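Local coordinates for protein L544 (Acanthamoeba polyphaga mimivirus, PDB 4AMQ) that is a virion nucleotidyl transferase that probably uses bound metal ions and may act in transcription-coupled DNA repair, at residues K29-I34 with G55-R60; N36-K41 with I210-A215; K309-R312 with G316-M319; G274-L279 with N353-K358. All coordinates share one frame; numbering follows the deposited sequence.

In the fold
Contacts 1 and 2 belong to the nucleotidyltransferase part and share helix 28-42; their centres lie about 11 Å apart, and Ile34 of contact 1 packs on Phe212 of contact 2. Contacts 3 and 4 belong to the helical part, their centres likewise about 11 Å apart, and meet where Gly316 and Ile317 reach Ser355. In contacts 2 and 4 every touching residue is buried and one aromatic ring is central: Phe212, on the strand that carries the metal-binding Asp213, and Tyr276, between two helices. Contact 1 combines a buried apolar cluster with a salt bridge to an exposed arginine. Contact 3 is only partly buried, a helix-loop contact whose apolar groups run out to a surface arginine.

Contact 1 (K29-I34 with G55-R60); sequences KLERYI and GSFRRR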
loop_
_atom_site.group_PDB
_atom_site.type_symbol
_atom_site.label_atom_id
_atom_site.label_comp_id
_atom_site.label_asym_id
_atom_site.label_seq_id
_atom_site.Cartn_x
_atom_site.Cartn_y
_atom_site.Cartn_z
ATOM N N LYS A 29 -21.622 4.192 -10.584
ATOM C CA LYS A 29 -21.256 3.778 -11.932
ATOM C C LYS A 29 -19.872 3.138 -11.901
ATOM O O LYS A 29 -19.629 2.115 -12.541
ATOM C CB LYS A 29 -21.263 4.979 -12.881
ATOM C CG LYS A 29 -20.794 4.665 -14.290
ATOM C CD LYS A 29 -20.783 5.908 -15.165
ATOM C CE LYS A 29 -20.285 5.590 -16.564
ATOM N NZ LYS A 29 -21.176 4.623 -17.264
ATOM N N LEU A 30 -18.971 3.744 -11.138
ATOM C CA LEU A 30 -17.616 3.228 -10.990
ATOM C C LEU A 30 -17.593 1.914 -10.207
ATOM O O LEU A 30 -16.934 0.959 -10.614
ATOM C CB LEU A 30 -16.719 4.267 -10.317
ATOM C CG LEU A 30 -15.238 3.906 -10.215
ATOM C CD1 LEU A 30 -14.680 3.562 -11.586
ATOM C CD2 LEU A 30 -14.456 5.046 -9.587
ATOM N N GLU A 31 -18.315 1.868 -9.088
ATOM C CA GLU A 31 -18.401 0.650 -8.282
ATOM C C GLU A 31 -18.918 -0.522 -9.111
ATOM O O GLU A 31 -18.372 -1.625 -9.058
ATOM C CB GLU A 31 -19.301 0.860 -7.058
ATOM C CG GLU A 31 -19.340 -0.342 -6.112
ATOM C CD GLU A 31 -20.324 -0.178 -4.962
ATOM O OE1 GLU A 31 -20.557 0.966 -4.521
ATOM O OE2 GLU A 31 -20.871 -1.201 -4.499
ATOM N N ARG A 32 -19.974 -0.276 -9.880
ATOM C CA ARG A 32 -20.558 -1.310 -10.726
ATOM C C ARG A 32 -19.548 -1.769 -11.775
ATOM O O ARG A 32 -19.417 -2.963 -12.042
ATOM C CB ARG A 32 -21.836 -0.800 -11.400
ATOM C CG ARG A 32 -22.777 -1.896 -11.886
ATOM C CD ARG A 32 -23.800 -2.280 -10.820
ATOM N NE ARG A 32 -23.230 -3.089 -9.744
ATOM C CZ ARG A 32 -23.300 -4.416 -9.690
ATOM N NH1 ARG A 32 -23.917 -5.089 -10.654
ATOM N NH2 ARG A 32 -22.755 -5.072 -8.673
ATOM N N TYR A 33 -18.834 -0.816 -12.368
ATOM C CA TYR A 33 -17.792 -1.145 -13.334
ATOM C C TYR A 33 -16.732 -2.036 -12.697
ATOM O O TYR A 33 -16.301 -3.023 -13.291
ATOM C CB TYR A 33 -17.145 0.121 -13.894
ATOM C CG TYR A 33 -15.964 -0.155 -14.799
ATOM C CD1 TYR A 33 -16.151 -0.549 -16.117
ATOM C CD2 TYR A 33 -14.661 -0.019 -14.335
ATOM C CE1 TYR A 33 -15.074 -0.802 -16.950
ATOM C CE2 TYR A 33 -13.579 -0.271 -15.157
ATOM C CZ TYR A 33 -13.790 -0.662 -16.463
ATOM O OH TYR A 33 -12.713 -0.913 -17.286
ATOM N N ILE A 34 -16.321 -1.681 -11.481
ATOM C CA ILE A 34 -15.335 -2.462 -10.744
ATOM C C ILE A 34 -15.846 -3.872 -10.462
ATOM O O ILE A 34 -15.166 -4.858 -10.756
ATOM C CB ILE A 34 -14.936 -1.766 -9.423
ATOM C CG1 ILE A 34 -14.125 -0.500 -9.717
ATOM C CG2 ILE A 34 -14.138 -2.711 -8.538
ATOM C CD1 ILE A 34 -13.734 0.289 -8.486
ATOM N N GLY A 55 -12.006 -2.248 4.079
ATOM C CA GLY A 55 -11.273 -0.996 4.086
ATOM C C GLY A 55 -12.004 0.208 3.533
ATOM O O GLY A 55 -13.221 0.325 3.654
ATOM N N SER A 56 -11.244 1.105 2.914
ATOM C CA SER A 56 -11.758 2.397 2.477
ATOM C C SER A 56 -12.792 2.305 1.359
ATOM O O SER A 56 -13.698 3.130 1.284
ATOM C CB SER A 56 -10.606 3.318 2.056
ATOM O OG SER A 56 -9.946 2.823 0.905
ATOM N N PHE A 57 -12.653 1.311 0.487
ATOM C CA PHE A 57 -13.604 1.146 -0.607
ATOM C C PHE A 57 -14.973 0.687 -0.096
ATOM O O PHE A 57 -16.009 1.095 -0.620
ATOM C CB PHE A 57 -13.070 0.174 -1.657
ATOM C CG PHE A 57 -13.901 0.121 -2.909
ATOM C CD1 PHE A 57 -14.047 1.246 -3.704
ATOM C CD2 PHE A 57 -14.525 -1.053 -3.296
ATOM C CE1 PHE A 57 -14.809 1.204 -4.858
ATOM C CE2 PHE A 57 -15.287 -1.101 -4.451
ATOM C CZ PHE A 57 -15.428 0.028 -5.232
ATOM N N ARG A 58 -14.972 -0.165 0.925
ATOM C CA ARG A 58 -16.218 -0.579 1.565
ATOM C C ARG A 58 -16.946 0.634 2.140
ATOM O O ARG A 58 -18.175 0.692 2.134
ATOM C CB ARG A 58 -15.951 -1.617 2.661
ATOM C CG ARG A 58 -17.152 -1.906 3.562
ATOM C CD ARG A 58 -16.810 -2.931 4.635
ATOM N NE ARG A 58 -15.532 -2.635 5.281
ATOM C CZ ARG A 58 -14.977 -3.390 6.226
ATOM N NH1 ARG A 58 -15.590 -4.488 6.647
ATOM N NH2 ARG A 58 -13.808 -3.044 6.756
ATOM N N ARG A 59 -16.178 1.604 2.628
ATOM C CA ARG A 59 -16.737 2.845 3.157
ATOM C C ARG A 59 -17.043 3.838 2.043
ATOM O O ARG A 59 -17.597 4.912 2.291
ATOM C CB ARG A 59 -15.786 3.482 4.172
ATOM C CG ARG A 59 -15.678 2.728 5.488
ATOM C CD ARG A 59 -14.756 3.449 6.463
ATOM N NE ARG A 59 -13.349 3.327 6.091
ATOM C CZ ARG A 59 -12.541 4.352 5.837
ATOM N NH1 ARG A 59 -12.992 5.597 5.912
ATOM N NH2 ARG A 59 -11.276 4.131 5.513
ATOM N N ARG A 60 -16.667 3.477 0.819
ATOM C CA ARG A 60 -16.937 4.305 -0.351
ATOM C C ARG A 60 -16.436 5.736 -0.185
ATOM O O ARG A 60 -17.155 6.686 -0.489
ATOM C CB ARG A 60 -18.436 4.316 -0.659
ATOM C CG ARG A 60 -19.027 2.944 -0.958
ATOM C CD ARG A 60 -20.525 3.038 -1.198
ATOM N NE ARG A 60 -21.047 1.870 -1.901
ATOM C CZ ARG A 60 -21.559 0.800 -1.301
ATOM N NH1 ARG A 60 -21.622 0.743 0.023
ATOM N NH2 ARG A 60 -22.011 -0.214 -2.027
#
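Glu31, on helix 28-42, holds the guanidinium of Arg60 in a two-nitrogen, side-on salt bridge. Arg60 NE donates to Glu31 OE1 at 2.8 Å, with an N-H...O angle of 148°, while Arg60 NH2 donates to Glu31 OE2 at 2.9 Å and adds a weak bond to OE1. Both carboxylate oxygens are met on their syn side, but the fit is not flat: the carboxylate and guanidinium planes stand 43° apart, and OE2 is met at its syn lone pair, whereas the NE that bonds OE1 stands out of the carboxylate plane. OE2 has a second cationic partner in Lys35 NZ, so two positive charges share this acid and would be expected to keep it ionised.

The reach comes from two long chains. Glu31 sets CG opposite its backbone N (chi1 -175°) and stays extended to the carboxylate; Arg60 runs straight from CG to NE. Arg60 itself leaves the short helix with positive phi in a Schellman motif, its N bonded weakly to Phe57 O.

Beside the ion pair the contact turns apolar. Ile34 CD1 comes against the far ring carbon CZ of Phe57 at 3.7 Å, and the methylene CG of Glu31 lies 4.0 Å from the same CZ; both approach the ring obliquely.

Phe26 packs on both Glu31 and Arg60. Phe57 also touches Ile67 of strand 66-72, which carries two manganese-binding aspartates, and Ile34 touches Leu39 further along its own helix; the contact thus joins helix 28-42 to helix 55-58 beside the central sheet.

Contact 2 (N36-K41 with I210-A215); sequences NKILPK and IGFDIA. With MN (manganese (II) ion), chain C.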
loop_
_atom_site.group_PDB
_atom_site.type_symbol
_atom_site.label_atom_id
_atom_site.label_comp_id
_atom_site.label_asym_id
_atom_site.label_seq_id
_atom_site.Cartn_x
_atom_site.Cartn_y
_atom_site.Cartn_z
ATOM N N ASN A 36 -18.400 -5.460 -11.879
ATOM C CA ASN A 36 -18.814 -6.190 -13.076
ATOM C C ASN A 36 -17.689 -6.502 -14.059
ATOM O O ASN A 36 -17.652 -7.583 -14.643
ATOM C CB ASN A 36 -19.935 -5.446 -13.806
ATOM C CG ASN A 36 -21.238 -5.454 -13.037
ATOM O OD1 ASN A 36 -21.428 -6.255 -12.120
ATOM N ND2 ASN A 36 -22.149 -4.563 -13.410
ATOM N N LYS A 37 -16.776 -5.555 -14.244
ATOM C CA LYS A 37 -15.765 -5.681 -15.287
ATOM C C LYS A 37 -14.379 -6.060 -14.766
ATOM O O LYS A 37 -13.612 -6.721 -15.462
ATOM C CB LYS A 37 -15.684 -4.388 -16.104
ATOM C CG LYS A 37 -17.022 -3.943 -16.674
ATOM C CD LYS A 37 -17.679 -5.072 -17.450
ATOM C CE LYS A 37 -19.050 -4.672 -17.967
ATOM N NZ LYS A 37 -19.720 -5.810 -18.654
ATOM N N ILE A 38 -14.059 -5.642 -13.545
ATOM C CA ILE A 38 -12.732 -5.892 -12.992
ATOM C C ILE A 38 -12.672 -7.150 -12.126
ATOM O O ILE A 38 -11.945 -8.090 -12.442
ATOM C CB ILE A 38 -12.209 -4.686 -12.186
ATOM C CG1 ILE A 38 -12.214 -3.427 -13.053
ATOM C CG2 ILE A 38 -10.805 -4.963 -11.673
ATOM C CD1 ILE A 38 -11.402 -3.568 -14.315
ATOM N N LEU A 39 -13.444 -7.166 -11.042
ATOM C CA LEU A 39 -13.386 -8.259 -10.069
ATOM C C LEU A 39 -13.552 -9.671 -10.652
ATOM O O LEU A 39 -12.832 -10.589 -10.258
ATOM C CB LEU A 39 -14.387 -8.030 -8.930
ATOM C CG LEU A 39 -14.154 -6.785 -8.068
ATOM C CD1 LEU A 39 -15.026 -6.833 -6.829
ATOM C CD2 LEU A 39 -12.690 -6.664 -7.684
ATOM N N PRO A 40 -14.502 -9.855 -11.585
ATOM C CA PRO A 40 -14.678 -11.203 -12.137
ATOM C C PRO A 40 -13.414 -11.687 -12.837
ATOM O O PRO A 40 -13.245 -12.881 -13.075
ATOM C CB PRO A 40 -15.804 -11.017 -13.158
ATOM C CG PRO A 40 -16.545 -9.812 -12.687
ATOM C CD PRO A 40 -15.492 -8.908 -12.123
ATOM N N LYS A 41 -12.528 -10.753 -13.158
ATOM C CA LYS A 41 -11.320 -11.085 -13.895
ATOM C C LYS A 41 -10.133 -11.376 -12.973
ATOM O O LYS A 41 -9.278 -12.201 -13.298
ATOM C CB LYS A 41 -10.981 -9.954 -14.866
ATOM C CG LYS A 41 -9.975 -10.329 -15.932
ATOM C CD LYS A 41 -10.449 -9.871 -17.301
ATOM C CE LYS A 41 -10.814 -8.398 -17.295
ATOM N NZ LYS A 41 -11.261 -7.942 -18.641
ATOM N N ILE A 210 -4.551 1.652 -10.143
ATOM C CA ILE A 210 -5.095 1.606 -8.791
ATOM C C ILE A 210 -4.784 0.241 -8.183
ATOM O O ILE A 210 -4.898 -0.783 -8.851
ATOM C CB ILE A 210 -6.621 1.829 -8.804
ATOM C CG1 ILE A 210 -6.942 3.214 -9.361
ATOM C CG2 ILE A 210 -7.207 1.682 -7.415
ATOM C CD1 ILE A 210 -6.351 4.338 -8.540
ATOM N N GLY A 211 -4.372 0.230 -6.923
ATOM C CA GLY A 211 -4.033 -1.012 -6.257
ATOM C C GLY A 211 -5.261 -1.829 -5.896
ATOM O O GLY A 211 -6.236 -1.306 -5.366
ATOM N N PHE A 212 -5.213 -3.116 -6.215
ATOM C CA PHE A 212 -6.221 -4.067 -5.773
ATOM C C PHE A 212 -5.501 -5.158 -4.993
ATOM O O PHE A 212 -4.717 -5.916 -5.564
ATOM C CB PHE A 212 -6.956 -4.685 -6.970
ATOM C CG PHE A 212 -8.004 -3.792 -7.578
ATOM C CD1 PHE A 212 -7.645 -2.679 -8.319
ATOM C CD2 PHE A 212 -9.351 -4.067 -7.405
ATOM C CE1 PHE A 212 -8.614 -1.856 -8.878
ATOM C CE2 PHE A 212 -10.323 -3.249 -7.963
ATOM C CZ PHE A 212 -9.953 -2.144 -8.700
ATOM N N ASP A 213 -5.750 -5.221 -3.688
ATOM C CA ASP A 213 -5.177 -6.272 -2.855
ATOM C C ASP A 213 -6.225 -7.335 -2.535
ATOM O O ASP A 213 -7.229 -7.050 -1.876
ATOM C CB ASP A 213 -4.596 -5.688 -1.562
ATOM C CG ASP A 213 -3.401 -4.775 -1.811
ATOM O OD1 ASP A 213 -2.666 -4.996 -2.798
ATOM O OD2 ASP A 213 -3.196 -3.835 -1.015
ATOM N N ILE A 214 -5.989 -8.557 -3.006
ATOM C CA ILE A 214 -6.918 -9.661 -2.785
ATOM C C ILE A 214 -6.328 -10.726 -1.865
ATOM O O ILE A 214 -5.427 -11.468 -2.261
ATOM C CB ILE A 214 -7.315 -10.351 -4.106
ATOM C CG1 ILE A 214 -7.640 -9.316 -5.189
ATOM C CG2 ILE A 214 -8.481 -11.312 -3.874
ATOM C CD1 ILE A 214 -8.711 -8.323 -4.789
ATOM N N ALA A 215 -6.844 -10.799 -0.642
ATOM C CA ALA A 215 -6.435 -11.826 0.310
ATOM C C ALA A 215 -7.186 -13.119 0.021
ATOM O O ALA A 215 -8.394 -13.206 0.228
ATOM C CB ALA A 215 -6.699 -11.368 1.729
HETATM MN MN MN C . -4.550 -2.043 0.211
HETATM O O HOH W 1 -2.305 -0.816 0.353
#
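Helix 28-42 passes over strand 209-217 with Leu39 and Phe212 nearest, their CA atoms 9.3 Å apart, a spacing left to side chains to bridge. The helix is irregular here: a wider pi-type turn spans 36-38, and a kink follows, where Pro40 has no N-H to give and Lys41 N bonds to Ile38 O, three residues back (2.8 Å), in place of the usual bond four back. Phe212 and Ile214 of the extended strand point to the helix, while Asp213 between them points to the metal side.

Phe212 fills the gap. Its CG lies opposite the carbonyl carbon (chi1 -78°), which directs the ring at the helix. Ile38 lays its branch methyl CG2 over one face of that ring, 4.1 Å from CE2 and 4.2 Å from CZ. Leu39 CD2 comes obliquely to the same CE2 at 4.2 Å, and both aliphatic chains cross the phenylalanine at about a right angle. At the ring's edge, in its plane, sits the carbonyl oxygen of Ile210. Ile34 and Ile42 also pack on Phe212.

Asp213 OD2 binds a manganese ion at 2.6 Å, a rather long bond, alongside a water and the carboxylates of Asp66 and Asp68. A helix on one side of a mixed sheet whose adjacent strands present three metal-binding aspartates on the other recalls nucleotidyltransferase folds of the polymerase beta type, and is consistent with this being the active site.

Contact 3 (K309-R312 with G316-M319); sequences KDIR and GIDM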
loop_
_atom_site.group_PDB
_atom_site.type_symbol
_atom_site.label_atom_id
_atom_site.label_comp_id
_atom_site.label_asym_id
_atom_site.label_seq_id
_atom_site.Cartn_x
_atom_site.Cartn_y
_atom_site.Cartn_z
ATOM N N LYS A 309 -1.864 17.906 -12.492
ATOM C CA LYS A 309 -3.189 18.517 -12.526
ATOM C C LYS A 309 -3.805 18.662 -11.133
ATOM O O LYS A 309 -4.311 19.725 -10.779
ATOM C CB LYS A 309 -4.133 17.711 -13.422
ATOM C CG LYS A 309 -5.589 18.157 -13.334
ATOM C CD LYS A 309 -6.487 17.351 -14.262
ATOM C CE LYS A 309 -7.917 17.892 -14.269
ATOM N NZ LYS A 309 -8.628 17.691 -12.971
ATOM N N ASP A 310 -3.757 17.593 -10.345
ATOM C CA ASP A 310 -4.458 17.554 -9.059
ATOM C C ASP A 310 -3.741 18.295 -7.933
ATOM O O ASP A 310 -4.375 18.766 -6.991
ATOM C CB ASP A 310 -4.731 16.108 -8.643
ATOM C CG ASP A 310 -5.681 15.404 -9.586
ATOM O OD1 ASP A 310 -6.421 16.103 -10.306
ATOM O OD2 ASP A 310 -5.689 14.157 -9.603
ATOM N N ILE A 311 -2.421 18.390 -8.033
ATOM C CA ILE A 311 -1.611 19.023 -7.001
ATOM C C ILE A 311 -1.989 20.495 -6.817
ATOM O O ILE A 311 -1.792 21.070 -5.741
ATOM C CB ILE A 311 -0.113 18.912 -7.349
ATOM C CG1 ILE A 311 0.746 19.093 -6.106
ATOM C CG2 ILE A 311 0.270 19.920 -8.409
ATOM C CD1 ILE A 311 0.540 18.008 -5.106
ATOM N N ARG A 312 -2.552 21.089 -7.867
ATOM C CA ARG A 312 -2.911 22.502 -7.849
ATOM C C ARG A 312 -4.154 22.755 -7.001
ATOM O O ARG A 312 -4.448 23.896 -6.638
ATOM C CB ARG A 312 -3.137 23.017 -9.273
ATOM C CG ARG A 312 -1.929 22.878 -10.187
ATOM C CD ARG A 312 -2.318 23.024 -11.646
ATOM N NE ARG A 312 -1.155 22.934 -12.519
ATOM C CZ ARG A 312 -0.348 23.955 -12.790
ATOM N NH1 ARG A 312 -0.580 25.146 -12.252
ATOM N NH2 ARG A 312 0.691 23.784 -13.595
ATOM N N GLY A 316 -0.568 25.011 0.254
ATOM C CA GLY A 316 0.687 24.967 0.984
ATOM C C GLY A 316 1.783 24.171 0.299
ATOM O O GLY A 316 2.790 23.826 0.917
ATOM N N ILE A 317 1.598 23.883 -0.986
ATOM C CA ILE A 317 2.556 23.065 -1.722
ATOM C C ILE A 317 3.631 23.919 -2.384
ATOM O O ILE A 317 3.334 24.935 -3.010
ATOM C CB ILE A 317 1.854 22.191 -2.788
ATOM C CG1 ILE A 317 0.829 21.272 -2.127
ATOM C CG2 ILE A 317 2.867 21.353 -3.555
ATOM C CD1 ILE A 317 1.433 20.359 -1.083
ATOM N N ASP A 318 4.884 23.503 -2.234
ATOM C CA ASP A 318 5.989 24.159 -2.916
ATOM C C ASP A 318 5.911 23.866 -4.408
ATOM O O ASP A 318 6.429 22.853 -4.877
ATOM C CB ASP A 318 7.326 23.676 -2.352
ATOM C CG ASP A 318 8.512 24.335 -3.022
ATOM O OD1 ASP A 318 8.312 25.355 -3.713
ATOM O OD2 ASP A 318 9.644 23.840 -2.853
ATOM N N MET A 319 5.260 24.756 -5.149
ATOM C CA MET A 319 5.039 24.547 -6.579
ATOM C C MET A 319 6.322 24.552 -7.411
ATOM O O MET A 319 6.287 24.271 -8.606
ATOM C CB MET A 319 4.036 25.566 -7.126
ATOM C CG MET A 319 2.616 25.353 -6.624
ATOM S SD MET A 319 1.973 23.728 -7.075
ATOM C CE MET A 319 1.825 23.908 -8.852
#
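Ile311 sets CG1 opposite its backbone N (chi1 -159°), which brings it to Ile317 across the turn that follows helix 297-311. Ile311 CG1 and Ile317 CG2 touch at 4.0 Å as the chains cross at a slant, and Ile311 CG2 faces Met319 CE more loosely at 4.3 Å.

The turn is a loop linking two consecutive helices of the helical domain: the chain leaves helix 297-311, turns through Gly316 at positive phi, and enters helix 319-331 with Asp318 at the N-cap, its OD1 accepting from the backbone N of Asn320. Asp318 N in turn donates to Asn351 OD1 of the long helix 334-368. Leu348 and Ile352 of that helix pack on Ile311, and Ile352 also touches Ile317.

Met319 reaches back because its chain is bent at both chi2 and chi3 (-60° and -68°), folding the methyl toward the helix end. CE settles 4.1 Å from CG of Arg312 and also lies over one face of the Arg312 guanidinium, the two side chains crossing at about a right angle, with Arg312 at the exposed margin.

Contact 4 (G274-L279 with N353-K358); sequences GLYKQL and NKSVNK
Tyr276 and Val356 form a close helix-helix packing contact in the helical domain, between helix 274-292 and the long helix 334-368: the CA atoms of the two residues are 6.6 Å apart. Such a short spacing is consistent with the small side chains, valine and serine, that the long helix presents to the tyrosine.

The apolar contact is made at the root of the tyrosine. Val356 CG2 lies 3.7 Å from Tyr276 CB and equally near CG, and Val356 CB approaches CD2 of the ring at 3.7 Å. The valine meets the ring obliquely, and the two side chains lie alongside one another, pointing opposite ways. Val356 turns CG2 opposite its backbone N while CG1 takes the place between N and carbonyl carbon (chi1 75°), which brings CG2 against the tyrosine.

Polar interactions lie further out along the ring and are supplied mainly by the loop after helix 297-311. Tyr276 OH is hydrogen-bonded to the backbone N of Asn315 and to Gln359 NE2, and Ser355 OG is hydrogen-bonded to the carbonyl O of Asn315, so the two hydroxyls engage neighbouring backbone groups of one loop residue. Both are thereby satisfied within a buried interface.

Between the two residues themselves there is no hydrogen bond: Ser355 OG merely rests near the ring, 3.9 Å from Tyr276 CE2.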
loop_
_atom_site.group_PDB
_atom_site.type_symbol
_atom_site.label_atom_id
_atom_site.label_comp_id
_atom_site.label_asym_id
_atom_site.label_seq_id
_atom_site.Cartn_x
_atom_site.Cartn_y
_atom_site.Cartn_z
ATOM N N GLY A 274 -9.096 14.669 1.856
ATOM C CA GLY A 274 -9.128 13.459 1.055
ATOM C C GLY A 274 -8.116 13.416 -0.077
ATOM O O GLY A 274 -7.506 12.379 -0.323
ATOM N N LEU A 275 -7.933 14.539 -0.766
ATOM C CA LEU A 275 -7.050 14.580 -1.933
ATOM C C LEU A 275 -5.573 14.505 -1.540
ATOM O O LEU A 275 -4.754 13.953 -2.275
ATOM C CB LEU A 275 -7.323 15.824 -2.789
ATOM C CG LEU A 275 -6.517 15.934 -4.090
ATOM C CD1 LEU A 275 -6.605 14.648 -4.902
ATOM C CD2 LEU A 275 -6.969 17.133 -4.923
ATOM N N TYR A 276 -5.236 15.062 -0.381
ATOM C CA TYR A 276 -3.883 14.946 0.150
ATOM C C TYR A 276 -3.506 13.481 0.347
ATOM O O TYR A 276 -2.400 13.065 0.011
ATOM C CB TYR A 276 -3.754 15.682 1.484
ATOM C CG TYR A 276 -3.910 17.184 1.398
ATOM C CD1 TYR A 276 -5.166 17.766 1.323
ATOM C CD2 TYR A 276 -2.800 18.020 1.408
ATOM C CE1 TYR A 276 -5.316 19.133 1.251
ATOM C CE2 TYR A 276 -2.943 19.394 1.336
ATOM C CZ TYR A 276 -4.205 19.943 1.258
ATOM O OH TYR A 276 -4.364 21.308 1.187
ATOM N N LYS A 277 -4.429 12.704 0.905
ATOM C CA LYS A 277 -4.178 11.289 1.163
ATOM C C LYS A 277 -4.106 10.494 -0.139
ATOM O O LYS A 277 -3.273 9.602 -0.283
ATOM C CB LYS A 277 -5.246 10.707 2.104
ATOM C CG LYS A 277 -5.244 9.189 2.208
ATOM C CD LYS A 277 -5.908 8.711 3.500
ATOM C CE LYS A 277 -7.350 9.185 3.626
ATOM N NZ LYS A 277 -8.253 8.518 2.648
ATOM N N GLN A 278 -4.974 10.830 -1.088
ATOM C CA GLN A 278 -5.029 10.107 -2.353
ATOM C C GLN A 278 -3.744 10.311 -3.152
ATOM O O GLN A 278 -3.225 9.375 -3.752
ATOM C CB GLN A 278 -6.250 10.532 -3.175
ATOM C CG GLN A 278 -6.571 9.590 -4.332
ATOM C CD GLN A 278 -7.470 10.227 -5.377
ATOM O OE1 GLN A 278 -7.126 11.255 -5.965
ATOM N NE2 GLN A 278 -8.624 9.618 -5.615
ATOM N N LEU A 279 -3.234 11.538 -3.148
ATOM C CA LEU A 279 -1.986 11.852 -3.838
ATOM C C LEU A 279 -0.780 11.139 -3.228
ATOM O O LEU A 279 0.151 10.777 -3.944
ATOM C CB LEU A 279 -1.752 13.364 -3.884
ATOM C CG LEU A 279 -2.519 14.106 -4.979
ATOM C CD1 LEU A 279 -2.320 15.610 -4.851
ATOM C CD2 LEU A 279 -2.090 13.618 -6.360
ATOM N N ASN A 353 2.961 15.680 2.844
ATOM C CA ASN A 353 2.861 15.294 4.241
ATOM C C ASN A 353 2.968 16.495 5.163
ATOM O O ASN A 353 2.138 16.687 6.051
ATOM C CB ASN A 353 3.942 14.278 4.595
ATOM C CG ASN A 353 3.512 12.859 4.310
ATOM O OD1 ASN A 353 2.736 12.276 5.067
ATOM N ND2 ASN A 353 4.011 12.295 3.217
ATOM N N LYS A 354 4.005 17.295 4.952
ATOM C CA LYS A 354 4.222 18.483 5.761
ATOM C C LYS A 354 2.977 19.361 5.752
ATOM O O LYS A 354 2.509 19.799 6.802
ATOM C CB LYS A 354 5.425 19.270 5.237
ATOM C CG LYS A 354 5.743 20.526 6.032
ATOM C CD LYS A 354 6.965 21.232 5.470
ATOM C CE LYS A 354 8.163 20.298 5.444
ATOM N NZ LYS A 354 8.433 19.714 6.788
ATOM N N SER A 355 2.439 19.604 4.560
ATOM C CA SER A 355 1.288 20.487 4.410
ATOM C C SER A 355 0.033 19.964 5.110
ATOM O O SER A 355 -0.612 20.695 5.860
ATOM C CB SER A 355 0.998 20.745 2.930
ATOM O OG SER A 355 -0.093 21.636 2.774
ATOM N N VAL A 356 -0.318 18.705 4.866
ATOM C CA VAL A 356 -1.549 18.157 5.422
ATOM C C VAL A 356 -1.476 18.055 6.947
ATOM O O VAL A 356 -2.463 18.284 7.642
ATOM C CB VAL A 356 -1.920 16.793 4.796
ATOM C CG1 VAL A 356 -1.033 15.679 5.341
ATOM C CG2 VAL A 356 -3.387 16.483 5.042
ATOM N N ASN A 357 -0.298 17.721 7.459
ATOM C CA ASN A 357 -0.079 17.667 8.899
ATOM C C ASN A 357 -0.259 19.033 9.554
ATOM O O ASN A 357 -0.835 19.140 10.638
ATOM C CB ASN A 357 1.313 17.108 9.204
ATOM C CG ASN A 357 1.400 15.615 8.969
ATOM O OD1 ASN A 357 0.433 14.889 9.192
ATOM N ND2 ASN A 357 2.557 15.147 8.515
ATOM N N LYS A 358 0.231 20.072 8.885
ATOM C CA LYS A 358 0.113 21.438 9.383
ATOM C C LYS A 358 -1.346 21.873 9.453
ATOM O O LYS A 358 -1.790 22.427 10.457
ATOM C CB LYS A 358 0.892 22.403 8.488
ATOM C CG LYS A 358 0.885 23.843 8.978
ATOM C CD LYS A 358 1.209 24.816 7.854
ATOM C CE LYS A 358 1.449 26.218 8.396
ATOM N NZ LYS A 358 0.358 26.662 9.307
#